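Local coordinates for ferredoxin CarAc (Pseudomonas resinovorans, PDB 7BUH), which relays electrons from the reductase CarAd to the terminal oxygenase CarAa of carbazole 1,9a-dioxygenase by way of its Rieske [2Fe-2S] cluster, at residues K7-S12 with T18-N23; D44-T47 with S52-E55; E55-L58 with I63-P66; G69-V74 with M78-P83. One frame throughout, in Å; residues are numbered along the deposited sequence. Where two conformers were deposited one is given.

Contact 1: K7-S12 with T18-N23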
loop_
_atom_site.group_PDB
_atom_site.type_symbol
_atom_site.label_atom_id
_atom_site.label_comp_id
_atom_site.label_asym_id
_atom_site.label_seq_id
_atom_site.Cartn_x
_atom_site.Cartn_y
_atom_site.Cartn_z
ATOM N N LYS A 7 4.401 6.535 10.927
ATOM C CA LYS A 7 5.738 6.915 10.455
ATOM C C LYS A 7 6.366 5.663 9.849
ATOM O O LYS A 7 6.399 4.591 10.511
ATOM C CB LYS A 7 6.579 7.552 11.555
ATOM C CG LYS A 7 8.020 7.841 11.139
ATOM C CD LYS A 7 8.831 8.491 12.246
ATOM C CE LYS A 7 8.341 9.885 12.552
ATOM N NZ LYS A 7 9.050 10.512 13.699
ATOM N N VAL A 8 6.847 5.782 8.617
ATOM C CA VAL A 8 7.446 4.641 7.873
ATOM C C VAL A 8 8.961 4.731 7.957
ATOM O O VAL A 8 9.605 3.792 8.511
ATOM C CB VAL A 8 6.922 4.640 6.430
ATOM C CG1 VAL A 8 7.437 3.471 5.616
ATOM C CG2 VAL A 8 5.415 4.646 6.463
ATOM N N CYS A 9 9.549 5.773 7.389
ATOM C CA CYS A 9 11.019 5.899 7.275
ATOM C C CYS A 9 11.335 7.269 6.705
ATOM O O CYS A 9 10.418 7.939 6.304
ATOM C CB CYS A 9 11.604 4.855 6.335
ATOM S SG CYS A 9 10.848 4.856 4.687
ATOM N N ALA A 10 12.605 7.632 6.649
ATOM C CA ALA A 10 13.063 8.803 5.892
ATOM C C ALA A 10 12.771 8.585 4.407
ATOM O O ALA A 10 13.018 7.470 3.913
ATOM C CB ALA A 10 14.536 9.016 6.126
ATOM N N ALA A 11 12.313 9.619 3.713
ATOM C CA ALA A 11 12.105 9.588 2.245
ATOM C C ALA A 11 13.385 9.138 1.556
ATOM O O ALA A 11 13.300 8.298 0.638
ATOM C CB ALA A 11 11.620 10.927 1.726
ATOM N N SER A 12 14.552 9.554 2.042
ATOM C CA SER A 12 15.835 9.219 1.361
ATOM C C SER A 12 16.226 7.734 1.557
ATOM O O SER A 12 17.107 7.237 0.820
ATOM C CB SER A 12 16.889 10.172 1.813
ATOM O OG SER A 12 17.048 10.121 3.216
ATOM N N THR A 18 10.968 1.089 -5.114
ATOM C CA THR A 18 11.043 0.188 -3.932
ATOM C C THR A 18 9.729 0.217 -3.153
ATOM O O THR A 18 8.957 1.165 -3.313
ATOM C CB THR A 18 12.204 0.494 -2.981
ATOM O OG1 THR A 18 12.118 1.822 -2.466
ATOM C CG2 THR A 18 13.551 0.268 -3.644
ATOM N N ILE A 19 9.515 -0.808 -2.333
ATOM C CA ILE A 19 8.276 -0.971 -1.514
ATOM C C ILE A 19 8.723 -1.228 -0.087
ATOM O O ILE A 19 9.707 -1.964 0.084
ATOM C CB ILE A 19 7.370 -2.111 -2.027
ATOM C CG1 ILE A 19 7.255 -2.154 -3.558
ATOM C CG2 ILE A 19 5.984 -2.062 -1.397
ATOM C CD1 ILE A 19 7.891 -3.339 -4.191
ATOM N N ARG A 20 8.002 -0.694 0.880
ATOM C CA ARG A 20 8.164 -0.985 2.326
ATOM C C ARG A 20 6.833 -1.491 2.847
ATOM O O ARG A 20 5.796 -0.839 2.596
ATOM C CB ARG A 20 8.521 0.256 3.145
ATOM C CG ARG A 20 9.975 0.693 3.061
ATOM C CD ARG A 20 10.812 0.118 4.198
ATOM N NE ARG A 20 11.953 0.971 4.541
ATOM C CZ ARG A 20 12.970 1.226 3.726
ATOM N NH1 ARG A 20 13.968 1.983 4.130
ATOM N NH2 ARG A 20 13.011 0.716 2.513
ATOM N N ARG A 21 6.866 -2.572 3.604
ATOM C CA ARG A 21 5.674 -3.062 4.324
ATOM C C ARG A 21 5.569 -2.329 5.655
ATOM O O ARG A 21 6.584 -2.094 6.307
ATOM C CB ARG A 21 5.746 -4.570 4.496
ATOM C CG ARG A 21 4.579 -5.177 5.241
ATOM C CD ARG A 21 4.702 -6.673 5.192
ATOM N NE ARG A 21 3.691 -7.247 6.033
ATOM C CZ ARG A 21 3.582 -8.525 6.273
ATOM N NH1 ARG A 21 4.450 -9.364 5.739
ATOM N NH2 ARG A 21 2.630 -8.947 7.077
ATOM N N VAL A 22 4.359 -1.935 5.991
ATOM C CA VAL A 22 3.987 -1.264 7.257
ATOM C C VAL A 22 3.014 -2.167 8.015
ATOM O O VAL A 22 1.870 -2.405 7.548
ATOM C CB VAL A 22 3.391 0.126 7.009
ATOM C CG1 VAL A 22 2.971 0.741 8.319
ATOM C CG2 VAL A 22 4.354 1.019 6.240
ATOM N N ASN A 23 3.447 -2.675 9.175
ATOM C CA ASN A 23 2.562 -3.546 9.987
ATOM C C ASN A 23 1.754 -2.677 10.957
ATOM O O ASN A 23 2.295 -1.658 11.452
ATOM C CB ASN A 23 3.371 -4.635 10.674
ATOM C CG ASN A 23 4.123 -5.484 9.683
ATOM O OD1 ASN A 23 3.531 -6.323 8.998
ATOM N ND2 ASN A 23 5.407 -5.219 9.557
#
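Val8 meets Val22 where the two outermost strands of the six-stranded antiparallel sheet of the Rieske fold, 5-10 and 18-24, face each other through their side chains. No backbone hydrogen bond joins them: the strand axes stay 8.6 Å apart at closest approach, with directions 147° apart, and the nearest alpha carbons, Val8 CA and Val22 CA, are separated by 6.9 Å. The spacing is that of side-chain packing; because these are the two edge strands of one sheet, their meeting is consistent with a sheet curled into the barrel-like form of Rieske domains. Each strand is bonded to its inner neighbour, Val8 and Cys9 to Val100 and Arg20 to Val32.

The two valines approach crosswise, at about a right angle. Val22, with CG1 anti to its backbone N (chi1 177°), presents CG2, which lies against both methyls of Val8, 3.8 Å from Val8 CG2 and 4.0 Å from Val8 CG1. Beside this pair, Val8 CG1 also touches the base of the arginine chain, 4.2 Å from Arg20 CB. Val102 and Val32, on the adjoining strands, extend this apolar patch.

The Arg20 chain bends at chi2 (-94°), carrying the guanidinium along strand 5-10 past Cys9. That group is held at its far end, where NH1 bonds to Asp13 O in the connecting loop, while Met14 packs against both Arg20 and Cys9. The sulfur of Cys9 stands obliquely to the guanidinium plane, with Cys9 SG 4.0 Å from Arg20 NE.

Contact 2: D44-T47 with S52-E55. With FES (Fe2/s2 (inorganic) cluster), chain B.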
loop_
_atom_site.group_PDB
_atom_site.type_symbol
_atom_site.label_atom_id
_atom_site.label_comp_id
_atom_site.label_asym_id
_atom_site.label_seq_id
_atom_site.Cartn_x
_atom_site.Cartn_y
_atom_site.Cartn_z
ATOM N N ASP A 44 -1.253 -4.223 1.763
ATOM C CA ASP A 44 -0.111 -5.070 1.333
ATOM C C ASP A 44 -0.610 -6.404 0.758
ATOM O O ASP A 44 0.121 -7.031 -0.068
ATOM C CB ASP A 44 0.804 -5.360 2.517
ATOM C CG ASP A 44 2.019 -6.199 2.148
ATOM O OD1 ASP A 44 2.817 -5.712 1.319
ATOM O OD2 ASP A 44 2.155 -7.310 2.714
ATOM N N THR A 45 -1.757 -6.887 1.226
ATOM C CA THR A 45 -2.212 -8.268 0.930
ATOM C C THR A 45 -2.895 -8.272 -0.430
ATOM O O THR A 45 -3.871 -7.586 -0.589
ATOM C CB THR A 45 -3.097 -8.812 2.047
ATOM O OG1 THR A 45 -2.388 -8.642 3.286
ATOM C CG2 THR A 45 -3.441 -10.266 1.808
ATOM N N CYS A 46 -2.365 -9.043 -1.373
ATOM C CA CYS A 46 -2.996 -9.267 -2.683
ATOM C C CYS A 46 -4.412 -9.805 -2.451
ATOM O O CYS A 46 -4.575 -10.808 -1.700
ATOM C CB CYS A 46 -2.190 -10.247 -3.520
ATOM S SG CYS A 46 -2.851 -10.357 -5.191
ATOM N N THR A 47 -5.395 -9.188 -3.095
ATOM C CA THR A 47 -6.817 -9.578 -2.910
ATOM C C THR A 47 -7.089 -10.953 -3.509
ATOM O O THR A 47 -8.083 -11.576 -3.109
ATOM C CB THR A 47 -7.768 -8.527 -3.468
ATOM O OG1 THR A 47 -7.465 -8.375 -4.852
ATOM C CG2 THR A 47 -7.670 -7.245 -2.681
ATOM N N SER A 52 2.045 -11.174 -0.166
ATOM C CA SER A 52 2.505 -9.822 0.235
ATOM C C SER A 52 2.975 -9.066 -1.014
ATOM O O SER A 52 4.005 -9.433 -1.609
ATOM C CB SER A 52 3.547 -9.918 1.318
ATOM O OG SER A 52 4.015 -8.638 1.661
ATOM N N LEU A 53 2.269 -7.998 -1.386
ATOM C CA LEU A 53 2.687 -7.142 -2.521
ATOM C C LEU A 53 4.049 -6.472 -2.282
ATOM O O LEU A 53 4.736 -6.203 -3.262
ATOM C CB LEU A 53 1.589 -6.124 -2.846
ATOM C CG LEU A 53 0.293 -6.744 -3.361
ATOM C CD1 LEU A 53 -0.756 -5.683 -3.553
ATOM C CD2 LEU A 53 0.524 -7.504 -4.662
ATOM N N SER A 54 4.439 -6.202 -1.035
ATOM C CA SER A 54 5.763 -5.603 -0.722
ATOM C C SER A 54 6.898 -6.591 -1.041
ATOM O O SER A 54 8.060 -6.172 -0.947
ATOM C CB SER A 54 5.846 -5.138 0.695
ATOM O OG SER A 54 5.591 -6.217 1.570
ATOM N N GLU A 55 6.593 -7.835 -1.409
ATOM C CA GLU A 55 7.616 -8.820 -1.886
ATOM C C GLU A 55 7.592 -8.884 -3.418
ATOM O O GLU A 55 8.314 -9.721 -4.000
ATOM C CB GLU A 55 7.376 -10.174 -1.222
ATOM C CG GLU A 55 7.670 -10.184 0.275
ATOM C CD GLU A 55 7.193 -11.433 1.024
ATOM O OE1 GLU A 55 6.787 -12.416 0.355
ATOM O OE2 GLU A 55 7.203 -11.428 2.288
HETATM FE FE1 FES B . -2.668 -14.344 -6.864
HETATM FE FE2 FES B . -1.562 -12.067 -6.009
HETATM S S1 FES B . -1.926 -13.883 -4.787
HETATM S S2 FES B . -2.071 -12.627 -8.105
#
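Asp44 carries its carboxylate across to Ser52 and Ser54 because CG lies anti to its own backbone N (chi1 -179°), and the next torsion turns the two oxygens toward different serines. Ser52 OG, likewise anti to its N, donates to the syn lone pair of Asp44 OD2, 2.5 Å away. Asp44 OD1 accepts twice: Ser54 N approaches at 2.9 Å, 23° out of the carboxylate plane, while Ser54 OG comes from the opposite face. The hydroxyl bond is the less certain of the two, since Ser54 has two conformers. Donors on both oxygens fix the rotation of the group and would be expected to stabilise its negative charge.

Leu53 N bonds to Asp44 O at 2.7 Å in a nearly linear bond, 168° at the hydrogen, and the leucine side chain extends beyond the carbonyl until Leu53 CD2 lies 4.0 Å from Cys46 CB. Cys46 SG binds FE2 at 2.3 Å and with His48 forms the Cys-X-His box of the first Rieske cluster-binding loop, which the aspartate, two residues earlier, probably helps to hold in place. With an alanine in place of Asp44, both serine hydroxyls and Ser54 N would probably be left without the carboxylate that accepts from them, freeing the turn at 52-55 to shift.

Both segments belong to the connection between strands 38-43 and 57-59. Ile19 and Arg21 of strand 18-24 cover the serines, Pro29 and Ala31 of strand 27-35 flank Asp44, and Phe72 of strand 71-73 packs on Leu53 and Cys46.

Contact 3: E55-L58 with I63-P66. With NA (sodium ion), chain C; FES (Fe2/s2 (inorganic) cluster), chain B.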
loop_
_atom_site.group_PDB
_atom_site.type_symbol
_atom_site.label_atom_id
_atom_site.label_comp_id
_atom_site.label_asym_id
_atom_site.label_seq_id
_atom_site.Cartn_x
_atom_site.Cartn_y
_atom_site.Cartn_z
ATOM N N GLU A 55 6.593 -7.835 -1.409
ATOM C CA GLU A 55 7.616 -8.820 -1.886
ATOM C C GLU A 55 7.592 -8.884 -3.418
ATOM O O GLU A 55 8.314 -9.721 -4.000
ATOM C CB GLU A 55 7.376 -10.174 -1.222
ATOM C CG GLU A 55 7.670 -10.184 0.275
ATOM C CD GLU A 55 7.193 -11.433 1.024
ATOM O OE1 GLU A 55 6.787 -12.416 0.355
ATOM O OE2 GLU A 55 7.203 -11.428 2.288
ATOM N N GLY A 56 6.756 -8.065 -4.066
ATOM C CA GLY A 56 6.636 -8.019 -5.526
ATOM C C GLY A 56 7.610 -7.067 -6.195
ATOM O O GLY A 56 8.676 -6.749 -5.630
ATOM N N THR A 57 7.267 -6.674 -7.411
ATOM C CA THR A 57 8.107 -5.894 -8.341
ATOM C C THR A 57 7.277 -4.730 -8.850
ATOM O O THR A 57 6.192 -4.991 -9.396
ATOM C CB THR A 57 8.563 -6.772 -9.513
ATOM O OG1 THR A 57 9.275 -7.872 -8.919
ATOM C CG2 THR A 57 9.406 -6.004 -10.502
ATOM N N LEU A 58 7.797 -3.513 -8.759
ATOM C CA LEU A 58 7.154 -2.363 -9.438
ATOM C C LEU A 58 7.582 -2.293 -10.902
ATOM O O LEU A 58 8.763 -2.481 -11.222
ATOM C CB LEU A 58 7.524 -1.068 -8.719
ATOM C CG LEU A 58 6.749 -0.796 -7.444
ATOM C CD1 LEU A 58 7.450 0.263 -6.609
ATOM C CD2 LEU A 58 5.306 -0.389 -7.768
ATOM N N ILE A 63 2.240 -2.427 -9.363
ATOM C CA ILE A 63 2.839 -3.477 -8.500
ATOM C C ILE A 63 2.444 -4.839 -9.074
ATOM O O ILE A 63 1.236 -5.117 -9.198
ATOM C CB ILE A 63 2.440 -3.333 -7.018
ATOM C CG1 ILE A 63 3.158 -4.389 -6.183
ATOM C CG2 ILE A 63 0.934 -3.386 -6.805
ATOM C CD1 ILE A 63 4.666 -4.345 -6.310
ATOM N N GLU A 64 3.445 -5.664 -9.342
ATOM C CA GLU A 64 3.308 -7.068 -9.787
ATOM C C GLU A 64 3.393 -7.986 -8.565
ATOM O O GLU A 64 4.420 -7.986 -7.886
ATOM C CB GLU A 64 4.377 -7.400 -10.825
ATOM C CG GLU A 64 4.300 -6.501 -12.029
ATOM C CD GLU A 64 5.444 -6.620 -13.022
ATOM O OE1 GLU A 64 6.494 -7.185 -12.647
ATOM O OE2 GLU A 64 5.264 -6.149 -14.192
ATOM N N CYS A 65 2.317 -8.737 -8.314
ATOM C CA CYS A 65 2.214 -9.699 -7.204
ATOM C C CYS A 65 3.229 -10.825 -7.406
ATOM O O CYS A 65 3.308 -11.392 -8.493
ATOM C CB CYS A 65 0.819 -10.310 -7.174
ATOM S SG CYS A 65 0.676 -11.532 -5.853
ATOM N N PRO A 66 3.997 -11.222 -6.379
ATOM C CA PRO A 66 4.986 -12.287 -6.556
ATOM C C PRO A 66 4.395 -13.698 -6.680
ATOM O O PRO A 66 5.102 -14.579 -7.139
ATOM C CB PRO A 66 5.832 -12.143 -5.279
ATOM C CG PRO A 66 4.881 -11.627 -4.244
ATOM C CD PRO A 66 3.988 -10.678 -5.013
HETATM NA NA NA C . 6.703 -6.144 -15.878
HETATM FE FE1 FES B . -2.668 -14.344 -6.864
HETATM FE FE2 FES B . -1.562 -12.067 -6.009
HETATM S S1 FES B . -1.926 -13.883 -4.787
HETATM S S2 FES B . -2.071 -12.627 -8.105
HETATM O O HOH W 1 6.674 -9.972 -8.722
HETATM O O HOH W 2 8.775 -5.980 -14.297
HETATM O O HOH W 3 7.174 -8.329 -15.153
#
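Thr57 and Glu64 form an antiparallel hydrogen-bonded pair: Glu64 N reaches Thr57 O at 2.8 Å, and the return bond from Thr57 N to Glu64 O is longer, 3.2 Å. The Glu64 side chain starts against that same threonine carbonyl, with Glu64 CB 3.3 Å and Glu64 CG 3.6 Å from Thr57 O. Glu64 CG lies anti to its own carbonyl carbon (chi1 -59°), which sets the extended chain obliquely across Thr57, and Glu64 CD still lies by Thr57 O. At the carboxylate the oxygens divide their work. Glu64 OE1 lies 3.8 Å from Thr57 CB and accepts from two waters, both of which also bind the sodium ion; Glu64 OE2 binds the sodium directly at 2.2 Å, and Asp59 is a further ligand.

On the other face of the hairpin Leu58 CD2 packs 4.2 Å from Ile63 CB, and both residues lie against Ile19 and Tyr33. Gly56 sits where a beta carbon would run into Glu64 O, 2.2 Å away, so glycine suits this close approach of the two backbones, beside which the Pro66 ring packs. The hairpin thus delivers Cys65, whose SG binds FE2 together with Cys46, at the start of the Cys-X-X-His box that His68 completes in Rieske proteins.

Contact 4: G69-V74 with M78-P83. With FES (Fe2/s2 (inorganic) cluster), chain B.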
loop_
_atom_site.group_PDB
_atom_site.type_symbol
_atom_site.label_atom_id
_atom_site.label_comp_id
_atom_site.label_asym_id
_atom_site.label_seq_id
_atom_site.Cartn_x
_atom_site.Cartn_y
_atom_site.Cartn_z
ATOM N N GLY A 69 1.566 -13.277 -10.360
ATOM C CA GLY A 69 1.804 -12.249 -11.392
ATOM C C GLY A 69 0.555 -11.453 -11.756
ATOM O O GLY A 69 0.571 -10.771 -12.795
ATOM N N GLY A 70 -0.488 -11.466 -10.920
ATOM C CA GLY A 70 -1.512 -10.408 -10.970
ATOM C C GLY A 70 -0.853 -9.066 -10.699
ATOM O O GLY A 70 0.351 -9.034 -10.358
ATOM N N ALA A 71 -1.563 -7.973 -10.873
ATOM C CA ALA A 71 -0.962 -6.644 -10.667
ATOM C C ALA A 71 -2.046 -5.614 -10.380
ATOM O O ALA A 71 -3.231 -5.879 -10.691
ATOM C CB ALA A 71 -0.118 -6.252 -11.855
ATOM N N PHE A 72 -1.636 -4.513 -9.753
ATOM C CA PHE A 72 -2.516 -3.391 -9.369
ATOM C C PHE A 72 -1.823 -2.093 -9.708
ATOM O O PHE A 72 -0.589 -2.028 -9.562
ATOM C CB PHE A 72 -2.808 -3.383 -7.872
ATOM C CG PHE A 72 -3.506 -4.622 -7.393
ATOM C CD1 PHE A 72 -4.897 -4.694 -7.380
ATOM C CD2 PHE A 72 -2.774 -5.713 -6.951
ATOM C CE1 PHE A 72 -5.527 -5.832 -6.902
ATOM C CE2 PHE A 72 -3.406 -6.852 -6.501
ATOM C CZ PHE A 72 -4.784 -6.909 -6.479
ATOM N N ASN A 73 -2.596 -1.078 -10.086
ATOM C CA ASN A 73 -2.080 0.312 -10.154
ATOM C C ASN A 73 -1.927 0.792 -8.704
ATOM O O ASN A 73 -2.924 0.723 -7.987
ATOM C CB ASN A 73 -3.011 1.209 -10.954
ATOM C CG ASN A 73 -2.410 2.588 -11.133
ATOM O OD1 ASN A 73 -2.355 3.368 -10.195
ATOM N ND2 ASN A 73 -2.001 2.911 -12.344
ATOM N N VAL A 74 -0.742 1.229 -8.264
ATOM C CA VAL A 74 -0.514 1.622 -6.839
ATOM C C VAL A 74 -1.211 2.945 -6.477
ATOM O O VAL A 74 -1.465 3.196 -5.268
ATOM C CB VAL A 74 0.986 1.646 -6.484
ATOM C CG1 VAL A 74 1.643 0.280 -6.689
ATOM C CG2 VAL A 74 1.738 2.713 -7.237
ATOM N N MET A 78 -6.497 -0.185 -8.418
ATOM C CA MET A 78 -7.373 -0.961 -9.325
ATOM C C MET A 78 -6.571 -2.102 -9.923
ATOM O O MET A 78 -5.391 -1.945 -10.215
ATOM C CB MET A 78 -7.955 -0.070 -10.424
ATOM C CG MET A 78 -8.901 0.959 -9.885
ATOM S SD MET A 78 -10.383 0.247 -9.133
ATOM C CE MET A 78 -11.138 -0.537 -10.558
ATOM N N PRO A 79 -7.173 -3.281 -10.160
ATOM C CA PRO A 79 -6.468 -4.353 -10.864
ATOM C C PRO A 79 -5.872 -3.881 -12.197
ATOM O O PRO A 79 -6.527 -3.150 -12.919
ATOM C CB PRO A 79 -7.559 -5.412 -11.099
ATOM C CG PRO A 79 -8.554 -5.135 -10.056
ATOM C CD PRO A 79 -8.577 -3.633 -9.902
ATOM N N ALA A 80 -4.674 -4.348 -12.529
ATOM C CA ALA A 80 -3.968 -3.998 -13.778
ATOM C C ALA A 80 -3.579 -5.261 -14.548
ATOM O O ALA A 80 -3.326 -5.157 -15.746
ATOM C CB ALA A 80 -2.762 -3.132 -13.495
ATOM N N SER A 81 -3.508 -6.415 -13.894
ATOM C CA SER A 81 -3.272 -7.690 -14.593
ATOM C C SER A 81 -4.045 -8.835 -13.927
ATOM O O SER A 81 -4.123 -8.890 -12.709
ATOM C CB SER A 81 -1.775 -7.934 -14.679
ATOM O OG SER A 81 -1.515 -9.058 -15.497
ATOM N N SER A 82 -4.583 -9.753 -14.722
ATOM C CA SER A 82 -5.181 -11.018 -14.220
ATOM C C SER A 82 -4.106 -11.774 -13.452
ATOM O O SER A 82 -2.918 -11.699 -13.785
ATOM C CB SER A 82 -5.704 -11.875 -15.336
ATOM O OG SER A 82 -4.619 -12.309 -16.133
ATOM N N PRO A 83 -4.471 -12.571 -12.429
ATOM C CA PRO A 83 -5.872 -12.894 -12.108
ATOM C C PRO A 83 -6.605 -11.991 -11.109
ATOM O O PRO A 83 -7.670 -12.346 -10.645
ATOM C CB PRO A 83 -5.690 -14.303 -11.528
ATOM C CG PRO A 83 -4.391 -14.223 -10.793
ATOM C CD PRO A 83 -3.497 -13.346 -11.642
HETATM FE FE1 FES B . -2.668 -14.344 -6.864
HETATM FE FE2 FES B . -1.562 -12.067 -6.009
HETATM S S1 FES B . -1.926 -13.883 -4.787
HETATM S S2 FES B . -2.071 -12.627 -8.105
#
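Met78 opens the pairing through its carbonyl: Asn73 N donates to Met78 O at 2.9 Å in a bond of 160° at the hydrogen. The Asn73 side chain is engaged in the connecting turn instead, where OD1 accepts from the amides of Cys75 and Thr76. Next, Pro79 CA approaches the Phe72 ring obliquely, 3.8 Å from Phe72 CD1. The ring is directed there with CG anti to the carbonyl carbon (chi1 -61°), and it also packs on Leu88 and Ile63.

At Ala80 the register slips by one residue. Ala80 N reaches Ala71 O at 2.8 Å, and Ser81 N reaches the same oxygen at 3.3 Å; both donors stand above the same face of the carbonyl plane, the former 48° out of it. Two successive residues opposite Ala71 define a classic beta bulge. Ser81 also takes a bond on its O from Ala71 N, and its CB packs 3.7 Å from Ala71 CB.

Past Ser82, whose carbonyl makes a CA-H...O contact with Gly70, a cis peptide leads into Pro83. Its CD lies 3.6 Å from Gly70 CA, and Gly70 N stands 3.4 Å from sulfide S2. A beta carbon on Gly70 would clash with S2 and crowd the proline. This bulged hairpin ends, through Gly70 and Pro83, as one wall of the [2Fe-2S] pocket of a Rieske domain.

Overall arrangement
Contact 1 belongs to the six-stranded sheet and is mainly apolar, partly buried and remote from the cluster. The other three lie in the cluster-binding part. Contact 2 is the buried one, joining loops through a carboxylate and serines; contact 3, at the surface, adds a sodium ion, and contact 4 is partly buried and largely backbone-bonded. Contacts 3 and 4 share the four-stranded sheet, Ile63 N meeting Phe72 O and Cys65 N meeting Gly70 O at 2.9 Å each. Contacts 2 and 3 share Glu55 and supply the two cysteine ligands. Ile19 and Arg21 of 18-23 touch contact 2, and Ile19 also reaches contact 3, linking the two sheets.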